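Local structure of tapirin (Caldicellulosiruptor hydrothermalis, 6N2C) at residues A[342-347]-A[364-369]; A[358-363]-A[374-379]; A[384-389]-A[403-408]. The protein probably binds cellulose through its beta-helix domain, which also holds a zinc ion, and so probably helps this thermophilic bacterium adhere to plant biomass. All blocks are in the same frame, centred on the assembly; numbering follows the deposited sequence.

Interaction 1: A[342-347]-A[364-369]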
ATOM      1  N   ARG A 342      21.240  -3.654   8.412  1.00 21.04           N
ATOM      2  CA  ARG A 342      22.134  -4.695   8.892  1.00 21.92           C
ATOM      3  C   ARG A 342      22.164  -5.829   7.902  1.00 20.30           C
ATOM      4  O   ARG A 342      21.615  -5.753   6.798  1.00 18.97           O
ATOM      5  CB  ARG A 342      21.701  -5.123  10.268  1.00 25.46           C
ATOM      6  CG  ARG A 342      20.438  -5.875  10.361  1.00 28.38           C
ATOM      7  CD  ARG A 342      20.314  -6.539  11.747  1.00 35.41           C
ATOM      8  NE  ARG A 342      20.411  -5.596  12.843  1.00 37.38           N
ATOM      9  CZ  ARG A 342      21.347  -5.576  13.829  1.00 41.20           C
ATOM     10  NH1 ARG A 342      21.285  -4.598  14.718  1.00 34.58           N
ATOM     11  NH2 ARG A 342      22.349  -6.474  13.973  1.00 39.97           N
ATOM     12  N   ASN A 343      22.978  -6.844   8.212  1.00 21.49           N
ATOM     13  CA  ASN A 343      23.174  -7.973   7.242  1.00 25.19           C
ATOM     14  C   ASN A 343      23.492  -7.439   5.867  1.00 21.36           C
ATOM     15  O   ASN A 343      24.400  -6.672   5.702  1.00 23.02           O
ATOM     16  CB  ASN A 343      21.940  -8.896   7.317  1.00 24.89           C
ATOM     17  CG  ASN A 343      21.712  -9.431   8.725  1.00 29.56           C
ATOM     18  OD1 ASN A 343      22.652  -9.506   9.501  1.00 29.92           O
ATOM     19  ND2 ASN A 343      20.486  -9.769   9.066  1.00 33.64           N
ATOM     20  N   ASP A 344      22.766  -7.875   4.823  1.00 22.06           N
ATOM     21  CA  ASP A 344      22.978  -7.484   3.464  1.00 20.70           C
ATOM     22  C   ASP A 344      22.138  -6.219   3.006  1.00 21.44           C
ATOM     23  O   ASP A 344      21.991  -5.915   1.782  1.00 22.28           O
ATOM     24  CB  ASP A 344      22.584  -8.648   2.541  1.00 24.70           C
ATOM     25  CG  ASP A 344      23.632  -9.820   2.590  1.00 28.36           C
ATOM     26  OD1 ASP A 344      24.812  -9.513   2.818  1.00 27.08           O
ATOM     27  OD2 ASP A 344      23.219 -11.010   2.415  1.00 30.19           O
ATOM     28  N   GLY A 345      21.681  -5.482   3.993  1.00 20.70           N
ATOM     29  CA  GLY A 345      20.869  -4.318   3.656  1.00 19.27           C
ATOM     30  C   GLY A 345      21.588  -3.370   2.762  1.00 19.04           C
ATOM     31  O   GLY A 345      22.757  -3.047   3.001  1.00 18.61           O
ATOM     32  N   ILE A 346      20.929  -2.896   1.708  1.00 19.80           N
ATOM     33  CA  ILE A 346      21.462  -1.891   0.821  1.00 19.22           C
ATOM     34  C   ILE A 346      20.407  -0.712   0.668  1.00 21.16           C
ATOM     35  O   ILE A 346      19.248  -0.973   0.323  1.00 20.14           O
ATOM     36  CB  ILE A 346      21.689  -2.430  -0.581  1.00 25.85           C
ATOM     37  CG1 ILE A 346      22.705  -3.570  -0.525  1.00 33.10           C
ATOM     38  CG2 ILE A 346      22.198  -1.306  -1.492  1.00 26.76           C
ATOM     39  CD1 ILE A 346      22.934  -4.231  -1.872  1.00 33.59           C
ATOM     40  N   LEU A 347      20.867   0.498   0.896  1.00 18.81           N
ATOM     41  CA  LEU A 347      20.127   1.769   0.561  1.00 19.30           C
ATOM     42  C   LEU A 347      20.958   2.474  -0.486  1.00 19.25           C
ATOM     43  O   LEU A 347      22.115   2.894  -0.212  1.00 20.84           O
ATOM     44  CB  LEU A 347      20.003   2.702   1.759  1.00 18.95           C
ATOM     45  CG  LEU A 347      19.309   4.076   1.568  1.00 20.04           C
ATOM     46  CD1 LEU A 347      17.920   3.868   0.980  1.00 21.37           C
ATOM     47  CD2 LEU A 347      19.332   4.883   2.821  1.00 20.32           C
ATOM     48  N   GLY A 364      27.568  -3.900  10.611  1.00 21.84           N
ATOM     49  CA  GLY A 364      28.248  -4.911   9.857  1.00 24.78           C
ATOM     50  C   GLY A 364      28.815  -4.541   8.525  1.00 25.51           C
ATOM     51  O   GLY A 364      28.447  -3.596   7.872  1.00 26.71           O
ATOM     52  N   SER A 365      29.734  -5.398   8.074  0.65 27.14           N
ATOM     53  CA  SER A 365      30.542  -5.162   6.930  0.65 23.80           C
ATOM     54  C   SER A 365      29.843  -5.249   5.554  0.65 23.28           C
ATOM     55  O   SER A 365      30.359  -4.723   4.573  0.65 25.41           O
ATOM     56  CB  SER A 365      31.804  -6.110   6.988  0.65 26.78           C
ATOM     57  OG  SER A 365      31.426  -7.450   6.703  0.65 25.58           O
ATOM     58  N   SER A 366      28.662  -5.875   5.473  1.00 26.36           N
ATOM     59  CA  SER A 366      27.858  -5.854   4.215  1.00 23.58           C
ATOM     60  C   SER A 366      26.731  -4.762   4.200  1.00 26.24           C
ATOM     61  O   SER A 366      26.120  -4.532   3.178  1.00 28.33           O
ATOM     62  CB  SER A 366      27.161  -7.208   4.020  1.00 32.24           C
ATOM     63  OG  SER A 366      28.134  -8.203   3.859  1.00 37.68           O
ATOM     64  N   ALA A 367      26.525  -4.068   5.301  1.00 20.84           N
ATOM     65  CA  ALA A 367      25.447  -2.992   5.370  1.00 21.49           C
ATOM     66  C   ALA A 367      25.955  -1.806   4.572  1.00 26.68           C
ATOM     67  O   ALA A 367      27.115  -1.368   4.748  1.00 26.17           O
ATOM     68  CB  ALA A 367      25.149  -2.596   6.778  1.00 22.87           C
ATOM     69  N   THR A 368      25.115  -1.307   3.674  1.00 24.29           N
ATOM     70  CA  THR A 368      25.559  -0.388   2.645  1.00 21.42           C
ATOM     71  C   THR A 368      24.620   0.782   2.494  1.00 24.90           C
ATOM     72  O   THR A 368      23.389   0.588   2.382  1.00 22.37           O
ATOM     73  CB  THR A 368      25.623  -1.087   1.297  1.00 26.10           C
ATOM     74  OG1 THR A 368      26.534  -2.226   1.334  1.00 24.57           O
ATOM     75  CG2 THR A 368      26.110  -0.175   0.242  1.00 23.78           C
ATOM     76  N   ILE A 369      25.191   1.978   2.481  1.00 23.04           N
ATOM     77  CA  ILE A 369      24.536   3.135   1.906  1.00 22.86           C
ATOM     78  C   ILE A 369      25.364   3.609   0.727  1.00 23.28           C
ATOM     79  O   ILE A 369      26.474   4.089   0.878  1.00 25.22           O
ATOM     80  CB  ILE A 369      24.320   4.246   2.965  1.00 21.88           C
ATOM     81  CG1 ILE A 369      23.521   3.727   4.194  1.00 21.80           C
ATOM     82  CG2 ILE A 369      23.662   5.444   2.353  1.00 22.90           C
ATOM     83  CD1 ILE A 369      23.325   4.748   5.338  1.00 25.33           C
TER
HETATM   84  O   HOH W   1      26.392  -6.309   7.616  0.93 22.56           O
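Leu347 and Thr368 are joined by a nearly straight backbone bond, Leu347 N to Thr368 O at 2.9 Å, and Thr368 N returns 3.0 Å to Gly345 O. Parallel pairing thus begins as soon as the chain leaves the two turns at Arg342 to Gly345 (type II') and Gly364 to Ala367 (type I). This strand end is the tight part. The CA of Ile369 comes within 3.2 Å of Leu347 O in a CA-H...O contact, and Leu347 and Ile369 turn to the buried face. On the other face Ile346 lies alongside Thr368, whose OG1, anti to the carbonyl carbon (chi1 -59°), donates a hydrogen bond of 3.0 Å to Ser366 O, from well above that carbonyl's plane.

Toward the turns the packing loosens into solvent. Ser366 presents its CB, 3.5 Å from Asp344 OD1, and a water bridges the gap, donating to Asn343 O at 2.8 Å and accepting from Ser366 N. The guanidinium of Arg342 is engaged by a salt bridge from NE to Glu340 and a cation-pi contact with Trp322.

The pair lies between strands 326-328 and 388-391 in one face of the beta-helix, with Ile369 packed inward on Ile341 and Ile362 of the preceding face.

Interaction 2: A[358-363]-A[374-379]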
ATOM      1  N   ASN A 358      15.684   9.953  13.247  1.00 17.68           N
ATOM      2  CA  ASN A 358      15.981  10.022  14.675  1.00 18.85           C
ATOM      3  C   ASN A 358      17.255   9.159  14.909  1.00 20.03           C
ATOM      4  O   ASN A 358      18.351   9.685  14.845  1.00 19.31           O
ATOM      5  CB  ASN A 358      14.778   9.553  15.467  1.00 19.27           C
ATOM      6  CG  ASN A 358      15.017   9.597  16.939  1.00 24.01           C
ATOM      7  OD1 ASN A 358      15.692  10.495  17.417  1.00 23.98           O
ATOM      8  ND2 ASN A 358      14.479   8.642  17.670  1.00 26.78           N
ATOM      9  N   ASN A 359      17.128   7.839  15.093  1.00 18.50           N
ATOM     10  CA  ASN A 359      18.289   6.956  15.161  1.00 20.79           C
ATOM     11  C   ASN A 359      18.624   6.406  13.818  1.00 19.58           C
ATOM     12  O   ASN A 359      17.752   6.013  13.049  1.00 18.74           O
ATOM     13  CB  ASN A 359      18.072   5.853  16.182  1.00 21.71           C
ATOM     14  CG  ASN A 359      17.858   6.418  17.565  1.00 28.36           C
ATOM     15  OD1 ASN A 359      18.518   7.396  17.965  1.00 31.03           O
ATOM     16  ND2 ASN A 359      16.886   5.902  18.266  1.00 27.75           N
ATOM     17  N   LEU A 360      19.920   6.391  13.481  1.00 16.60           N
ATOM     18  CA  LEU A 360      20.362   5.797  12.229  1.00 19.89           C
ATOM     19  C   LEU A 360      21.431   4.761  12.603  1.00 19.16           C
ATOM     20  O   LEU A 360      22.486   5.126  13.187  1.00 17.36           O
ATOM     21  CB  LEU A 360      20.939   6.862  11.285  1.00 18.78           C
ATOM     22  CG  LEU A 360      21.622   6.286  10.037  1.00 23.80           C
ATOM     23  CD1 LEU A 360      20.738   5.385   9.173  1.00 23.57           C
ATOM     24  CD2 LEU A 360      22.240   7.326   9.162  1.00 24.74           C
ATOM     25  N   ASP A 361      21.174   3.493  12.324  1.00 18.47           N
ATOM     26  CA  ASP A 361      22.123   2.425  12.743  1.00 20.37           C
ATOM     27  C   ASP A 361      22.558   1.690  11.515  1.00 22.14           C
ATOM     28  O   ASP A 361      21.709   1.332  10.709  1.00 19.99           O
ATOM     29  CB  ASP A 361      21.416   1.421  13.646  1.00 21.12           C
ATOM     30  CG  ASP A 361      21.128   1.920  15.060  1.00 26.19           C
ATOM     31  OD1 ASP A 361      20.745   3.088  15.238  1.00 28.70           O
ATOM     32  OD2 ASP A 361      21.272   1.082  16.035  1.00 31.14           O
ATOM     33  N   ILE A 362      23.879   1.462  11.342  1.00 19.31           N
ATOM     34  CA  ILE A 362      24.419   0.738  10.186  1.00 19.99           C
ATOM     35  C   ILE A 362      25.371  -0.307  10.785  1.00 20.57           C
ATOM     36  O   ILE A 362      26.325   0.088  11.540  1.00 18.42           O
ATOM     37  CB  ILE A 362      25.182   1.655   9.276  1.00 20.04           C
ATOM     38  CG1 ILE A 362      24.368   2.965   8.963  1.00 26.95           C
ATOM     39  CG2 ILE A 362      25.464   1.047   7.938  1.00 21.54           C
ATOM     40  CD1 ILE A 362      25.206   4.197   8.879  1.00 30.71           C
ATOM     41  N   ILE A 363      25.089  -1.593  10.542  1.00 21.19           N
ATOM     42  CA  ILE A 363      25.632  -2.673  11.407  1.00 20.61           C
ATOM     43  C   ILE A 363      26.228  -3.733  10.529  1.00 21.60           C
ATOM     44  O   ILE A 363      25.513  -4.386   9.726  1.00 20.06           O
ATOM     45  CB  ILE A 363      24.598  -3.322  12.344  1.00 23.38           C
ATOM     46  CG1 ILE A 363      23.812  -2.300  13.188  1.00 24.61           C
ATOM     47  CG2 ILE A 363      25.274  -4.328  13.282  1.00 25.18           C
ATOM     48  CD1 ILE A 363      24.604  -1.393  14.100  1.00 26.25           C
ATOM     49  N   THR A 374      24.061  12.325  -1.295  1.00 23.51           N
ATOM     50  CA  THR A 374      22.976  12.456  -0.310  1.00 21.22           C
ATOM     51  C   THR A 374      23.474  13.070   0.949  1.00 22.28           C
ATOM     52  O   THR A 374      24.600  12.703   1.428  1.00 20.63           O
ATOM     53  CB  THR A 374      22.361  11.061  -0.036  1.00 22.40           C
ATOM     54  OG1 THR A 374      21.883  10.500  -1.235  1.00 23.45           O
ATOM     55  CG2 THR A 374      21.216  11.054   1.041  1.00 22.05           C
ATOM     56  N   VAL A 375      22.605  13.917   1.554  1.00 20.62           N
ATOM     57  CA  VAL A 375      22.794  14.390   2.867  1.00 20.01           C
ATOM     58  C   VAL A 375      21.926  13.581   3.836  1.00 20.18           C
ATOM     59  O   VAL A 375      20.726  13.430   3.583  1.00 20.79           O
ATOM     60  CB  VAL A 375      22.452  15.883   2.956  1.00 23.69           C
ATOM     61  CG1 VAL A 375      22.729  16.407   4.338  1.00 21.67           C
ATOM     62  CG2 VAL A 375      23.225  16.660   1.903  1.00 26.84           C
ATOM     63  N   LEU A 376      22.499  13.110   4.931  1.00 20.90           N
ATOM     64  CA  LEU A 376      21.795  12.384   5.965  1.00 20.58           C
ATOM     65  C   LEU A 376      21.808  13.187   7.267  1.00 20.21           C
ATOM     66  O   LEU A 376      22.888  13.639   7.727  1.00 17.88           O
ATOM     67  CB  LEU A 376      22.387  10.998   6.166  1.00 24.20           C
ATOM     68  CG  LEU A 376      22.323  10.182   4.856  1.00 26.02           C
ATOM     69  CD1 LEU A 376      23.639  10.256   4.126  1.00 28.61           C
ATOM     70  CD2 LEU A 376      21.932   8.747   5.072  1.00 28.00           C
ATOM     71  N   TYR A 377      20.630  13.369   7.860  1.00 15.76           N
ATOM     72  CA  TYR A 377      20.464  14.034   9.122  1.00 16.39           C
ATOM     73  C   TYR A 377      19.962  13.000  10.156  1.00 18.20           C
ATOM     74  O   TYR A 377      18.972  12.320   9.896  1.00 19.96           O
ATOM     75  CB  TYR A 377      19.391  15.171   9.026  1.00 18.31           C
ATOM     76  CG  TYR A 377      19.679  16.260   8.099  1.00 17.19           C
ATOM     77  CD1 TYR A 377      19.404  16.186   6.770  1.00 16.33           C
ATOM     78  CD2 TYR A 377      20.281  17.416   8.581  1.00 20.63           C
ATOM     79  CE1 TYR A 377      19.702  17.194   5.893  1.00 20.51           C
ATOM     80  CE2 TYR A 377      20.571  18.447   7.737  1.00 22.57           C
ATOM     81  CZ  TYR A 377      20.278  18.364   6.416  1.00 21.66           C
ATOM     82  OH  TYR A 377      20.610  19.401   5.576  1.00 26.07           O
ATOM     83  N   CYS A 378      20.635  12.906  11.293  1.00 16.94           N
ATOM     84  CA  CYS A 378      20.207  12.083  12.392  1.00 17.07           C
ATOM     85  C   CYS A 378      20.431  12.702  13.766  1.00 19.20           C
ATOM     86  O   CYS A 378      21.312  13.578  13.957  1.00 18.72           O
ATOM     87  CB  CYS A 378      20.782  10.644  12.300  1.00 20.07           C
ATOM     88  SG  CYS A 378      22.581  10.643  12.490  1.00 21.77           S
ATOM     89  N   ASN A 379      19.671  12.202  14.748  1.00 16.28           N
ATOM     90  CA  ASN A 379      19.956  12.514  16.129  1.00 23.05           C
ATOM     91  C   ASN A 379      21.093  11.630  16.665  1.00 24.16           C
ATOM     92  O   ASN A 379      22.131  12.138  17.113  1.00 24.51           O
ATOM     93  CB  ASN A 379      18.708  12.401  16.983  1.00 23.87           C
ATOM     94  CG  ASN A 379      19.052  12.508  18.503  1.00 32.14           C
ATOM     95  OD1 ASN A 379      19.937  13.280  18.895  1.00 37.28           O
ATOM     96  ND2 ASN A 379      18.300  11.803  19.337  1.00 36.83           N
TER
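Asn379 N donates to Asn358 O at 2.8 Å, the shortest polar bond between segments 358-363 and 374-379; it lies in the carbonyl plane on a lone pair, although bent at the hydrogen (137°). It ties together two successive turns of a right-handed parallel beta-helix at the corner where one face gives way to the next. Strands 359-363 and 374-378 belong to different faces, so the segments pair here at their ends and diverge beyond, meeting across the interior through side chains.

At the corner, the two asparagines stand one above the other in the stack of turns. Both have CG anti to the backbone N (chi1 180° in Asn358), which sends the side chains the same way, side by side, and leaves their amide planes only 15° apart. Asn379 ND2 donates to Asn358 OD1 in a weak bond of 3.5 Å. The CB of Asn379 also lies close to this oxygen, 3.6 Å from Asn358 OD1. Asn358 ND2 in turn makes a weak bond to Asp338 of the preceding turn, while the neighbouring Asn359 OD1 accepts from Asn380, repeating the side-chain link between turns one position further on.

Inside the corner the contact becomes apolar. Leu360 points into the helix interior with CG anti to its backbone N, and one of its methyls, CD2, reaches CD2 of Leu376 at 4.3 Å. Leu360 also packs on Leu381, and Leu376 on Val355. Nearer the corner Cys378 meets the same Leu360 through its CB, 3.9 Å from Leu360 CB.

Interaction 3: A[384-389]-A[403-408]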
ATOM      1  N   ASP A 384      28.641  -0.031  13.604  1.00 23.49           N
ATOM      2  CA  ASP A 384      29.287  -1.189  14.170  1.00 22.41           C
ATOM      3  C   ASP A 384      29.881  -1.964  13.020  1.00 25.39           C
ATOM      4  O   ASP A 384      29.158  -2.491  12.127  1.00 23.49           O
ATOM      5  CB  ASP A 384      28.293  -1.973  15.031  1.00 23.04           C
ATOM      6  CG  ASP A 384      28.863  -3.271  15.558  1.00 29.22           C
ATOM      7  OD1 ASP A 384      30.059  -3.431  15.486  1.00 31.18           O
ATOM      8  OD2 ASP A 384      28.055  -4.082  16.017  1.00 34.14           O
ATOM      9  N   GLY A 385      31.195  -2.032  12.977  1.00 25.92           N
ATOM     10  CA  GLY A 385      31.895  -2.707  11.901  1.00 26.42           C
ATOM     11  C   GLY A 385      32.319  -1.888  10.740  1.00 26.95           C
ATOM     12  O   GLY A 385      32.117  -0.670  10.732  1.00 24.19           O
ATOM     13  N   GLU A 386      32.885  -2.553   9.729  1.00 22.89           N
ATOM     14  CA  GLU A 386      33.484  -1.891   8.591  1.00 24.45           C
ATOM     15  C   GLU A 386      32.366  -1.756   7.607  1.00 25.12           C
ATOM     16  O   GLU A 386      32.368  -2.314   6.507  1.00 25.09           O
ATOM     17  CB  GLU A 386      34.690  -2.662   8.024  1.00 28.95           C
ATOM     18  CG  GLU A 386      35.879  -2.761   9.071  1.00 28.34           C
ATOM     19  CD  GLU A 386      36.630  -1.439   9.302  1.00 34.83           C
ATOM     20  OE1 GLU A 386      36.499  -0.496   8.472  1.00 37.59           O
ATOM     21  OE2 GLU A 386      37.338  -1.274  10.356  1.00 36.02           O
ATOM     22  N   VAL A 387      31.417  -0.885   7.986  1.00 23.85           N
ATOM     23  CA  VAL A 387      30.293  -0.578   7.081  1.00 22.81           C
ATOM     24  C   VAL A 387      30.743   0.031   5.740  1.00 23.06           C
ATOM     25  O   VAL A 387      31.821   0.561   5.596  1.00 22.98           O
ATOM     26  CB  VAL A 387      29.240   0.312   7.824  1.00 20.04           C
ATOM     27  CG1 VAL A 387      28.750  -0.398   9.071  1.00 21.32           C
ATOM     28  CG2 VAL A 387      29.776   1.687   8.159  1.00 22.03           C
ATOM     29  N   LYS A 388      29.859  -0.012   4.738  1.00 21.78           N
ATOM     30  CA  LYS A 388      30.091   0.601   3.504  1.00 22.26           C
ATOM     31  C   LYS A 388      29.200   1.833   3.361  1.00 27.87           C
ATOM     32  O   LYS A 388      27.980   1.678   3.083  1.00 25.83           O
ATOM     33  CB  LYS A 388      29.798  -0.332   2.382  1.00 27.29           C
ATOM     34  CG  LYS A 388      30.815  -1.465   2.282  1.00 33.33           C
ATOM     35  CD  LYS A 388      30.504  -2.288   1.036  1.00 42.61           C
ATOM     36  CE  LYS A 388      30.731  -3.771   1.252  1.00 50.63           C
ATOM     37  NZ  LYS A 388      32.157  -3.997   1.608  1.00 54.80           N
ATOM     38  N   LEU A 389      29.783   3.018   3.531  0.61 24.60           N
ATOM     39  CA  LEU A 389      29.043   4.284   3.458  0.61 27.00           C
ATOM     40  C   LEU A 389      29.691   5.134   2.410  0.61 28.39           C
ATOM     41  O   LEU A 389      30.915   5.303   2.419  0.61 34.15           O
ATOM     42  CB  LEU A 389      29.129   5.069   4.739  0.61 29.46           C
ATOM     43  CG  LEU A 389      28.616   4.544   6.043  0.61 28.41           C
ATOM     44  CD1 LEU A 389      28.746   5.659   7.069  0.61 29.93           C
ATOM     45  CD2 LEU A 389      27.158   4.138   5.815  0.61 35.30           C
ATOM     46  N   SER A 403      31.882   1.290  17.007  1.00 24.90           N
ATOM     47  CA  SER A 403      32.499   0.053  17.544  1.00 26.04           C
ATOM     48  C   SER A 403      32.977  -0.816  16.437  1.00 30.33           C
ATOM     49  O   SER A 403      32.467  -0.777  15.314  1.00 22.97           O
ATOM     50  CB  SER A 403      31.547  -0.673  18.448  1.00 26.94           C
ATOM     51  OG  SER A 403      30.392  -1.085  17.773  1.00 30.84           O
ATOM     52  N   ASN A 404      33.973  -1.666  16.760  1.00 28.56           N
ATOM     53  CA  ASN A 404      34.522  -2.637  15.783  1.00 29.74           C
ATOM     54  C   ASN A 404      34.887  -1.962  14.518  1.00 27.80           C
ATOM     55  O   ASN A 404      34.780  -2.510  13.447  1.00 26.73           O
ATOM     56  CB  ASN A 404      33.570  -3.790  15.593  1.00 29.94           C
ATOM     57  CG  ASN A 404      33.342  -4.522  16.879  1.00 32.15           C
ATOM     58  OD1 ASN A 404      34.313  -4.982  17.507  1.00 32.86           O
ATOM     59  ND2 ASN A 404      32.068  -4.646  17.301  1.00 29.72           N
ATOM     60  N   LEU A 405      35.344  -0.717  14.642  1.00 27.61           N
ATOM     61  CA  LEU A 405      35.641   0.067  13.467  1.00 30.07           C
ATOM     62  C   LEU A 405      37.100   0.422  13.648  1.00 39.57           C
ATOM     63  O   LEU A 405      37.452   1.330  14.501  1.00 32.26           O
ATOM     64  CB  LEU A 405      34.773   1.360  13.477  1.00 33.89           C
ATOM     65  CG  LEU A 405      35.066   2.314  12.303  1.00 37.86           C
ATOM     66  CD1 LEU A 405      34.767   1.641  10.988  1.00 37.19           C
ATOM     67  CD2 LEU A 405      34.332   3.656  12.445  1.00 36.86           C
ATOM     68  N   ASN A 406      37.943  -0.275  12.874  1.00 35.82           N
ATOM     69  CA  ASN A 406      39.388  -0.144  12.997  1.00 41.47           C
ATOM     70  C   ASN A 406      40.062   0.609  11.895  1.00 35.94           C
ATOM     71  O   ASN A 406      41.011   1.352  12.173  1.00 40.42           O
ATOM     72  CB  ASN A 406      39.980  -1.537  13.153  1.00 42.05           C
ATOM     73  CG  ASN A 406      39.393  -2.230  14.346  1.00 50.51           C
ATOM     74  OD1 ASN A 406      39.423  -1.671  15.466  1.00 46.77           O
ATOM     75  ND2 ASN A 406      38.761  -3.391  14.119  1.00 40.16           N
ATOM     76  N   SER A 407      39.637   0.433  10.653  1.00 31.03           N
ATOM     77  CA  SER A 407      40.211   1.198   9.546  1.00 32.27           C
ATOM     78  C   SER A 407      39.289   2.282   8.978  1.00 30.82           C
ATOM     79  O   SER A 407      39.752   3.324   8.617  1.00 27.64           O
ATOM     80  CB  SER A 407      40.640   0.284   8.417  1.00 42.74           C
ATOM     81  OG  SER A 407      39.540  -0.321   7.765  1.00 41.60           O
ATOM     82  N   GLY A 408      37.994   2.007   8.895  1.00 31.13           N
ATOM     83  CA  GLY A 408      37.092   2.881   8.138  1.00 32.67           C
ATOM     84  C   GLY A 408      37.321   2.983   6.628  1.00 32.05           C
ATOM     85  O   GLY A 408      36.905   3.932   6.041  1.00 27.70           O
TER
HETATM   86  O   HOH W   2      37.981  -3.884  11.635  0.87 46.39           O
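Glu386 turns its carboxylate into the bend at Asn406 to Gly408, where both oxygens are taken up by donors. OE2 receives two backbone N-H groups from opposite faces of its plane: Asn406 N at 2.8 Å, arriving nearly along the C-O axis, and Ser407 N at 2.9 Å, on the syn side and almost straight at the hydrogen. OE1 accepts the hydroxyl of Ser407, OG at 3.1 Å from above the carboxylate plane, and more weakly Gly408 N. A water adds a further donor, giving its proton to OE2 and accepting from Asn406 ND2. Together these bonds fix the rotation of the carboxylate and probably favour its ionised form.

The side chain gets there by folding: the Glu386 chain is bent at chi2 (-72°), and its backbone is the centre of an inverse gamma turn.

These are two corner loops of the parallel beta-helix, stacked one turn apart, and the last parallel pairing before them is Asp384 with Ser403. Gly385 N donates to Ser403 O at 2.9 Å, and the Gly385 CA approaches Asn404 O. Over this pair Asp384 and Asn404 run side by side, pointing the same way, with the carboxylate and amide planes 35° apart. Asn404 ND2 meets Asp384 OD1 at 3.0 Å, with the oxygen in the amide plane but the nitrogen 28° out of the carboxylate plane, on its syn side. Leu405 puts its CD1 methyl 3.5 Å from Gly385 O and packs also on Ile411 and Pro427. From the preceding turn Ile363 packs on Asp384, which shares backbone bonds with Ile362 and Gly364; Val387 packs between Ile362 of that turn and Ile411 of the following one.

How the interactions relate
All three contacts join successive turns of the same beta-helix. Interactions 1 and 2 interlock along the chain, and strand 359-363 of interaction 2 leads directly into the turn of interaction 1. Interaction 2 is the most buried, its apolar core reaching interaction 1 where Ile369 meets Ile362 and Leu376. Interactions 1 and 3 are both partly buried, at the loop corner of the solenoid. Interaction 3 joins the next two turns; it shares a face with interaction 1 through neighbouring strands 368-371 and 388-391, and Ile362 also packs on its Leu389. The chemistry follows position: backbone pairing dominates in interaction 1, an asparagine pair over apolar side chains in interaction 2, and carboxylates holding loop N-H groups in interaction 3.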